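Local structure of sucrose 6(F)-phosphate phosphorylase (Thermoanaerobacterium thermosaccharolyticum DSM 571, 6S9V) at residues A[438-443]-A[486-491]; A[110-115]-A[120-125]; A[82-87]-A[91-96]. The protein is an alpha-amylase-family phosphorylase built on an eight-stranded parallel TIM barrel followed by a C-terminal antiparallel beta-sheet. One frame throughout, in Å; residues are numbered along the deposited sequence.

Contact 1 (A[438-443]-A[486-491]); sequences LKLIRF and TTIDYI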
# COMPACT_ATOMS: atom_id res chain seq x y z
N LEU A 438 -16.17 -6.07 -12.63
CA LEU A 438 -17.08 -6.25 -11.50
C LEU A 438 -17.59 -7.69 -11.44
O LEU A 438 -17.73 -8.26 -10.35
CB LEU A 438 -18.24 -5.26 -11.59
CG LEU A 438 -17.84 -3.78 -11.42
CD1 LEU A 438 -19.04 -2.87 -11.56
CD2 LEU A 438 -17.17 -3.54 -10.08
N LYS A 439 -17.89 -8.29 -12.60
CA LYS A 439 -18.33 -9.68 -12.63
C LYS A 439 -17.23 -10.61 -12.13
O LYS A 439 -17.49 -11.56 -11.37
CB LYS A 439 -18.76 -10.06 -14.05
CG LYS A 439 -19.40 -11.43 -14.15
CD LYS A 439 -19.95 -11.72 -15.54
CE LYS A 439 -20.46 -13.15 -15.64
NZ LYS A 439 -20.99 -13.47 -17.00
N LEU A 440 -15.99 -10.36 -12.56
CA LEU A 440 -14.86 -11.15 -12.09
C LEU A 440 -14.67 -11.01 -10.59
O LEU A 440 -14.42 -11.99 -9.89
CB LEU A 440 -13.58 -10.74 -12.82
CG LEU A 440 -12.29 -11.45 -12.40
CD1 LEU A 440 -12.38 -12.94 -12.72
CD2 LEU A 440 -11.08 -10.81 -13.06
N ILE A 441 -14.77 -9.77 -10.08
CA ILE A 441 -14.63 -9.56 -8.64
C ILE A 441 -15.68 -10.36 -7.88
O ILE A 441 -15.37 -11.06 -6.90
CB ILE A 441 -14.72 -8.06 -8.31
CG1 ILE A 441 -13.46 -7.33 -8.77
CG2 ILE A 441 -14.93 -7.87 -6.83
CD1 ILE A 441 -13.58 -5.81 -8.74
N ARG A 442 -16.94 -10.26 -8.31
CA ARG A 442 -17.99 -10.98 -7.59
C ARG A 442 -17.80 -12.49 -7.69
O ARG A 442 -18.10 -13.21 -6.73
CB ARG A 442 -19.37 -10.56 -8.10
CG ARG A 442 -19.69 -9.11 -7.72
CD ARG A 442 -21.18 -8.92 -7.48
NE ARG A 442 -21.95 -8.81 -8.70
CZ ARG A 442 -23.28 -8.90 -8.77
NH1 ARG A 442 -24.02 -9.11 -7.68
NH2 ARG A 442 -23.86 -8.78 -9.95
N PHE A 443 -17.29 -12.99 -8.82
CA PHE A 443 -16.95 -14.40 -8.88
C PHE A 443 -15.90 -14.75 -7.83
O PHE A 443 -16.02 -15.77 -7.12
CB PHE A 443 -16.44 -14.80 -10.26
CG PHE A 443 -16.16 -16.28 -10.38
CD1 PHE A 443 -17.19 -17.17 -10.63
CD2 PHE A 443 -14.87 -16.76 -10.21
CE1 PHE A 443 -16.94 -18.54 -10.72
CE2 PHE A 443 -14.61 -18.13 -10.31
CZ PHE A 443 -15.65 -19.01 -10.57
N THR A 486 -9.30 -15.11 -21.48
CA THR A 486 -9.28 -15.55 -20.10
C THR A 486 -10.57 -16.31 -19.83
O THR A 486 -11.66 -15.75 -19.96
CB THR A 486 -9.15 -14.35 -19.15
OG1 THR A 486 -7.93 -13.66 -19.42
CG2 THR A 486 -9.17 -14.80 -17.70
N THR A 487 -10.44 -17.59 -19.48
CA THR A 487 -11.58 -18.45 -19.21
C THR A 487 -11.43 -19.07 -17.83
O THR A 487 -10.32 -19.44 -17.43
CB THR A 487 -11.71 -19.55 -20.27
OG1 THR A 487 -11.80 -18.96 -21.58
CG2 THR A 487 -12.94 -20.39 -20.02
N ILE A 488 -12.54 -19.20 -17.13
CA ILE A 488 -12.59 -19.89 -15.84
C ILE A 488 -13.57 -21.05 -15.98
O ILE A 488 -14.77 -20.84 -16.19
CB ILE A 488 -12.99 -18.95 -14.70
CG1 ILE A 488 -11.94 -17.86 -14.52
CG2 ILE A 488 -13.18 -19.76 -13.41
CD1 ILE A 488 -12.32 -16.82 -13.48
N ASP A 489 -13.05 -22.27 -15.89
CA ASP A 489 -13.87 -23.47 -15.86
C ASP A 489 -14.18 -23.79 -14.40
O ASP A 489 -13.25 -23.92 -13.60
CB ASP A 489 -13.14 -24.65 -16.51
CG ASP A 489 -13.04 -24.53 -18.02
OD1 ASP A 489 -13.88 -23.84 -18.62
OD2 ASP A 489 -12.12 -25.13 -18.59
N TYR A 490 -15.46 -23.90 -14.06
CA TYR A 490 -15.83 -24.10 -12.67
C TYR A 490 -17.03 -25.04 -12.59
O TYR A 490 -17.70 -25.32 -13.58
CB TYR A 490 -16.14 -22.77 -11.97
CG TYR A 490 -17.42 -22.12 -12.42
CD1 TYR A 490 -17.46 -21.30 -13.54
CD2 TYR A 490 -18.60 -22.31 -11.72
CE1 TYR A 490 -18.63 -20.69 -13.95
CE2 TYR A 490 -19.79 -21.72 -12.12
CZ TYR A 490 -19.79 -20.91 -13.24
OH TYR A 490 -20.96 -20.32 -13.65
N ILE A 491 -17.27 -25.53 -11.38
CA ILE A 491 -18.35 -26.47 -11.10
C ILE A 491 -19.52 -25.68 -10.52
O ILE A 491 -19.37 -25.02 -9.48
CB ILE A 491 -17.90 -27.57 -10.12
CG1 ILE A 491 -16.68 -28.33 -10.65
CG2 ILE A 491 -19.06 -28.53 -9.84
CD1 ILE A 491 -16.88 -28.99 -11.99

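Contact 2 (A[110-115]-A[120-125]); sequences QDFLKK and EYADMF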
# COMPACT_ATOMS: atom_id res chain seq x y z
N GLN A 110 4.00 21.76 17.69
CA GLN A 110 3.88 23.20 17.86
C GLN A 110 4.23 23.62 19.29
O GLN A 110 4.80 24.69 19.51
CB GLN A 110 2.49 23.69 17.45
CG GLN A 110 2.31 23.62 15.93
CD GLN A 110 1.07 24.32 15.43
OE1 GLN A 110 1.15 25.15 14.51
NE2 GLN A 110 -0.08 24.02 16.01
N ASP A 111 3.87 22.79 20.27
CA ASP A 111 4.26 23.08 21.65
C ASP A 111 5.78 23.05 21.78
O ASP A 111 6.37 23.92 22.41
CB ASP A 111 3.62 22.07 22.60
CG ASP A 111 3.73 22.47 24.05
OD1 ASP A 111 2.94 23.32 24.50
OD2 ASP A 111 4.61 21.93 24.75
N PHE A 112 6.41 22.07 21.13
CA PHE A 112 7.87 21.98 21.15
C PHE A 112 8.51 23.19 20.50
O PHE A 112 9.50 23.73 21.02
CB PHE A 112 8.31 20.70 20.43
CG PHE A 112 9.79 20.64 20.18
CD1 PHE A 112 10.67 20.47 21.23
CD2 PHE A 112 10.30 20.79 18.91
CE1 PHE A 112 12.03 20.43 21.01
CE2 PHE A 112 11.66 20.75 18.68
CZ PHE A 112 12.52 20.57 19.74
N LEU A 113 7.98 23.65 19.36
CA LEU A 113 8.57 24.81 18.72
C LEU A 113 8.40 26.06 19.58
O LEU A 113 9.21 26.99 19.48
CB LEU A 113 7.95 25.04 17.35
CG LEU A 113 8.36 24.06 16.24
CD1 LEU A 113 7.80 24.56 14.92
CD2 LEU A 113 9.88 23.90 16.15
N LYS A 114 7.35 26.10 20.40
CA LYS A 114 7.15 27.24 21.29
C LYS A 114 8.12 27.19 22.46
O LYS A 114 8.78 28.20 22.77
CB LYS A 114 5.70 27.25 21.78
CG LYS A 114 5.36 28.36 22.78
CD LYS A 114 3.96 28.13 23.33
CE LYS A 114 3.62 29.07 24.48
NZ LYS A 114 3.00 30.34 24.00
N LYS A 115 8.24 26.04 23.12
CA LYS A 115 8.95 25.95 24.38
C LYS A 115 10.29 25.22 24.30
O LYS A 115 11.02 25.21 25.30
CB LYS A 115 8.08 25.27 25.45
CG LYS A 115 6.78 26.00 25.75
CD LYS A 115 5.92 25.22 26.74
CE LYS A 115 4.58 25.90 26.97
NZ LYS A 115 3.67 25.07 27.82
N GLU A 120 6.75 19.44 27.29
CA GLU A 120 6.54 18.07 27.73
C GLU A 120 6.62 17.07 26.58
O GLU A 120 6.78 15.87 26.83
CB GLU A 120 5.20 17.94 28.44
CG GLU A 120 4.00 18.24 27.56
CD GLU A 120 2.69 17.83 28.19
OE1 GLU A 120 2.62 16.70 28.73
OE2 GLU A 120 1.74 18.63 28.17
N TYR A 121 6.52 17.53 25.33
CA TYR A 121 6.53 16.65 24.17
C TYR A 121 7.88 16.61 23.46
O TYR A 121 7.99 15.94 22.43
CB TYR A 121 5.46 17.09 23.17
CG TYR A 121 4.07 17.24 23.75
CD1 TYR A 121 3.37 16.13 24.19
CD2 TYR A 121 3.47 18.48 23.85
CE1 TYR A 121 2.10 16.25 24.72
CE2 TYR A 121 2.20 18.62 24.38
CZ TYR A 121 1.52 17.49 24.82
OH TYR A 121 0.26 17.61 25.35
N ALA A 122 8.90 17.28 24.00
CA ALA A 122 10.18 17.37 23.30
C ALA A 122 10.73 15.99 22.95
O ALA A 122 11.27 15.78 21.86
CB ALA A 122 11.19 18.15 24.15
N ASP A 123 10.57 15.03 23.86
CA ASP A 123 11.14 13.69 23.69
C ASP A 123 10.43 12.87 22.62
O ASP A 123 10.92 11.79 22.27
CB ASP A 123 11.09 12.95 25.03
CG ASP A 123 11.89 11.65 25.02
OD1 ASP A 123 13.07 11.67 24.60
OD2 ASP A 123 11.34 10.61 25.44
N MET A 124 9.29 13.34 22.10
CA MET A 124 8.61 12.61 21.03
C MET A 124 9.35 12.70 19.71
O MET A 124 9.09 11.90 18.81
CB MET A 124 7.19 13.12 20.85
CG MET A 124 6.26 12.84 22.00
SD MET A 124 4.62 13.54 21.75
CE MET A 124 4.02 12.48 20.44
N PHE A 125 10.28 13.65 19.57
CA PHE A 125 10.92 13.95 18.30
C PHE A 125 12.40 13.65 18.36
O PHE A 125 13.01 13.60 19.43
CB PHE A 125 10.66 15.42 17.92
CG PHE A 125 9.22 15.81 18.06
CD1 PHE A 125 8.27 15.30 17.20
CD2 PHE A 125 8.80 16.64 19.09
CE1 PHE A 125 6.93 15.63 17.34
CE2 PHE A 125 7.47 16.97 19.23
CZ PHE A 125 6.53 16.46 18.37
O HOH W 1 4.52 21.66 27.17

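Contact 3 (A[82-87]-A[91-96]); sequences YDIKKM and FDILLD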
# COMPACT_ATOMS: atom_id res chain seq x y z
N TYR A 82 -17.83 8.78 12.78
CA TYR A 82 -19.05 7.98 12.68
C TYR A 82 -19.32 7.52 11.25
O TYR A 82 -19.95 6.48 11.04
CB TYR A 82 -20.23 8.76 13.25
CG TYR A 82 -20.03 8.98 14.72
CD1 TYR A 82 -20.36 7.99 15.64
CD2 TYR A 82 -19.47 10.16 15.20
CE1 TYR A 82 -20.16 8.18 16.99
CE2 TYR A 82 -19.27 10.36 16.54
CZ TYR A 82 -19.61 9.37 17.43
OH TYR A 82 -19.41 9.56 18.78
N ASP A 83 -18.85 8.27 10.25
CA ASP A 83 -18.90 7.77 8.87
C ASP A 83 -18.07 6.50 8.72
O ASP A 83 -18.45 5.58 7.98
CB ASP A 83 -18.41 8.85 7.91
CG ASP A 83 -19.32 10.07 7.88
OD1 ASP A 83 -20.55 9.90 8.03
OD2 ASP A 83 -18.80 11.19 7.73
N ILE A 84 -16.91 6.45 9.39
CA ILE A 84 -16.07 5.25 9.36
C ILE A 84 -16.76 4.10 10.08
O ILE A 84 -16.77 2.95 9.62
CB ILE A 84 -14.70 5.55 9.99
CG1 ILE A 84 -14.00 6.71 9.28
CG2 ILE A 84 -13.81 4.31 9.99
CD1 ILE A 84 -13.44 6.37 7.95
N LYS A 85 -17.31 4.39 11.26
CA LYS A 85 -18.00 3.37 12.04
C LYS A 85 -19.14 2.76 11.23
O LYS A 85 -19.34 1.54 11.25
CB LYS A 85 -18.53 3.98 13.33
CG LYS A 85 -19.18 2.99 14.29
CD LYS A 85 -19.72 3.73 15.50
CE LYS A 85 -20.25 2.78 16.56
NZ LYS A 85 -20.73 3.53 17.76
N LYS A 86 -19.90 3.59 10.52
CA LYS A 86 -21.01 3.08 9.72
C LYS A 86 -20.50 2.20 8.59
O LYS A 86 -21.06 1.13 8.33
CB LYS A 86 -21.82 4.25 9.16
CG LYS A 86 -22.94 3.85 8.21
CD LYS A 86 -23.84 5.04 7.89
CE LYS A 86 -24.80 4.72 6.75
NZ LYS A 86 -25.79 5.80 6.53
N MET A 87 -19.41 2.61 7.94
CA MET A 87 -18.82 1.78 6.89
C MET A 87 -18.32 0.46 7.46
O MET A 87 -18.44 -0.59 6.82
CB MET A 87 -17.69 2.54 6.20
CG MET A 87 -17.20 1.91 4.89
SD MET A 87 -15.84 2.82 4.09
CE MET A 87 -16.63 4.41 3.95
N PHE A 91 -18.21 -3.29 5.88
CA PHE A 91 -16.92 -3.62 5.28
C PHE A 91 -15.86 -3.69 6.36
O PHE A 91 -15.92 -2.95 7.34
CB PHE A 91 -16.51 -2.56 4.23
CG PHE A 91 -17.54 -2.33 3.16
CD1 PHE A 91 -17.57 -3.13 2.04
CD2 PHE A 91 -18.47 -1.31 3.28
CE1 PHE A 91 -18.52 -2.93 1.05
CE2 PHE A 91 -19.43 -1.10 2.30
CZ PHE A 91 -19.45 -1.91 1.18
N ASP A 92 -14.86 -4.55 6.16
CA ASP A 92 -13.64 -4.49 6.97
C ASP A 92 -12.90 -3.20 6.64
O ASP A 92 -12.60 -2.95 5.47
CB ASP A 92 -12.72 -5.67 6.71
CG ASP A 92 -13.27 -6.99 7.21
OD1 ASP A 92 -14.15 -6.99 8.09
OD2 ASP A 92 -12.76 -8.03 6.74
N ILE A 93 -12.61 -2.38 7.64
CA ILE A 93 -11.94 -1.10 7.43
C ILE A 93 -10.45 -1.25 7.72
O ILE A 93 -10.06 -1.77 8.77
CB ILE A 93 -12.55 0.01 8.29
CG1 ILE A 93 -14.05 0.14 8.00
CG2 ILE A 93 -11.85 1.33 8.03
CD1 ILE A 93 -14.39 0.39 6.55
N LEU A 94 -9.62 -0.80 6.79
CA LEU A 94 -8.18 -0.73 6.94
C LEU A 94 -7.78 0.74 6.93
O LEU A 94 -8.10 1.46 5.98
CB LEU A 94 -7.51 -1.50 5.80
CG LEU A 94 -6.08 -1.98 5.92
CD1 LEU A 94 -5.82 -3.03 4.84
CD2 LEU A 94 -5.14 -0.81 5.80
N LEU A 95 -7.09 1.18 7.98
CA LEU A 95 -6.59 2.55 8.06
C LEU A 95 -5.09 2.56 8.28
O LEU A 95 -4.50 1.59 8.74
CB LEU A 95 -7.26 3.32 9.20
CG LEU A 95 -8.75 3.63 9.11
CD1 LEU A 95 -9.17 4.46 10.33
CD2 LEU A 95 -9.08 4.37 7.82
N ASP A 96 -4.48 3.71 7.97
CA ASP A 96 -3.05 3.92 8.13
C ASP A 96 -2.70 4.47 9.50
O ASP A 96 -3.36 5.38 10.00
CB ASP A 96 -2.52 4.92 7.10
CG ASP A 96 -2.57 4.40 5.69
OD1 ASP A 96 -3.63 4.49 5.05
OD2 ASP A 96 -1.52 3.93 5.23

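Contact 1 (A[438-443]-A[486-491])
Helix 432-446 packs on the C-terminal antiparallel sheet through Phe443 and Leu440, which meet Ile488 and Tyr490 of strand 485-491. The short segments run at 31° to one another with axes 12.1 Å apart, a gap bridged entirely by side chains. Phe443 spans most of it. With CG trans to the backbone N (chi1 -176°), the ring is carried toward the strand and makes a T-shaped pair with Tyr490, presenting its edge to the tyrosine face. The ring centroids lie 5.3 Å apart and the planes are inclined by 63°. Phe443 CE1 sits 3.9 Å above the centre of the Tyr490 ring. The CE2-CZ side of the phenylalanine lies on the CG2 methyl of Ile488, Phe443 CE2 being 3.8 Å from Ile488 CG2, and the two side chains run alongside in opposite senses. The longer branch of Ile488 continues to the preceding turn of the helix, where its CD1 lies 4.0 Å from Leu440 CD1, the two side chains roughly perpendicular. Tyr447, just beyond the end of the helix, packs on both aromatic rings and bonds through its OH to Ile491 O. Phe383 and Phe384 of helix 372-384 touch Leu440 and Ile488, respectively. Across these two segments the attachment is therefore wholly apolar and aromatic, resting on shape and dispersion rather than on polar bonds.

Contact 2 (A[110-115]-A[120-125])
Asp111 and Tyr121 are set crosswise where helix 107-115 folds back against the loop that follows it. This helix-loop unit belongs to the excursion between the third barrel strand and helix 187-202, the place of domain B in alpha-amylase-type enzymes. The carboxylate plane of Asp111 stands 84° from the tyrosine ring. Asp111 CB lies in the ring plane at its edge, 3.8 Å from Tyr121 CD2, and Asp111 OD2 comes to 3.7 Å from the same carbon. That oxygen is held by the hydroxyl of Ser119, which also bonds to the backbone N of Tyr121, tying the helix to the start of the loop. One face of the tyrosine is covered by its own neighbour, with Glu120 CG 3.6 Å above the ring centre. Phe112, its CG swung trans to the backbone N (chi1 170°), reaches toward Ala122 at the start of the 3-10 segment 122-124. The Phe112 and Phe125 rings meet obliquely, 45° apart, while Phe112 CB rests 4.0 Å from Phe125 CE2. Val167 of strand 164-168 also touches Phe112. The methyl CB of Ala122 packs 3.8 Å from Phe112 CD1.

Contact 3 (A[82-87]-A[91-96])
Met87 and Ile93 form the apolar centre, one side chain lying nearly square across the other. The methyl CD1 of Ile93 presses into the flank of the methionine chain, 3.6 Å from Met87 CG and 3.7 Å from Met87 SD, with Met87 CB only slightly further off. Extended through its first two torsions, the methionine lays CB, CG and SD beside the isoleucine methyl; the bend at chi3 (-56°) then turns CE away from it. The other branch of Ile93 serves a second helix residue: its CG2 meets Ile84 CG2 at 4.1 Å. Ile93 thus touches two residues one turn apart, CD1 on Met87 and CG2 on Ile84. These residues belong to the beta-alpha-beta unit formed by strand 51-54, helix 81-88 and strand 92-97 of the TIM barrel. Ile54 of strand 51-54 touches both Ile84 and Met87, and Leu37 of helix 34-44 packs on Met87 as well; all four touching residues are buried.

Toward the helix's C-terminal end, Phe91 lies obliquely across Met87, its CD2 3.8 Å from Met87 CG. The carbonyl of Met87 approaches the same ring at its edge, near the ring plane, Met87 O being 3.6 Å from Phe91 CD2. That oxygen also accepts the one hydrogen bond between the segments, from Phe91 N at 2.9 Å. The nitrogen lies almost in line with the carbonyl, at a C=O...N angle of 164°, but the N-H...O angle is only 139°, so the bond is far from straight. It ties the turn into the strand back to the helix. At the strand's other end, Asp96 OD2 forms a salt bridge with Arg209 NH1, and Asp96 OD1 is hydrogen-bonded to His53 NE2.

Along the chain the order is contact 3, contact 2, contact 1, each closing before the next begins. Contact 3 lies in the barrel wall, about 17 Å from the chain centre. The chain leaves its strand, 92-97, for the excursion holding contact 2, about 31 Å away between centres, before returning to the barrel through helix 187-202. Contact 1 comes much later, where helix 432-446 meets the C-terminal sheet, and its centre is about 28 Å from that of contact 3. Contacts 1 and 2 lie on opposite sides of the chain centre, their own centres about 55 Å apart. None touches another; together they sample the barrel and the two parts added to it.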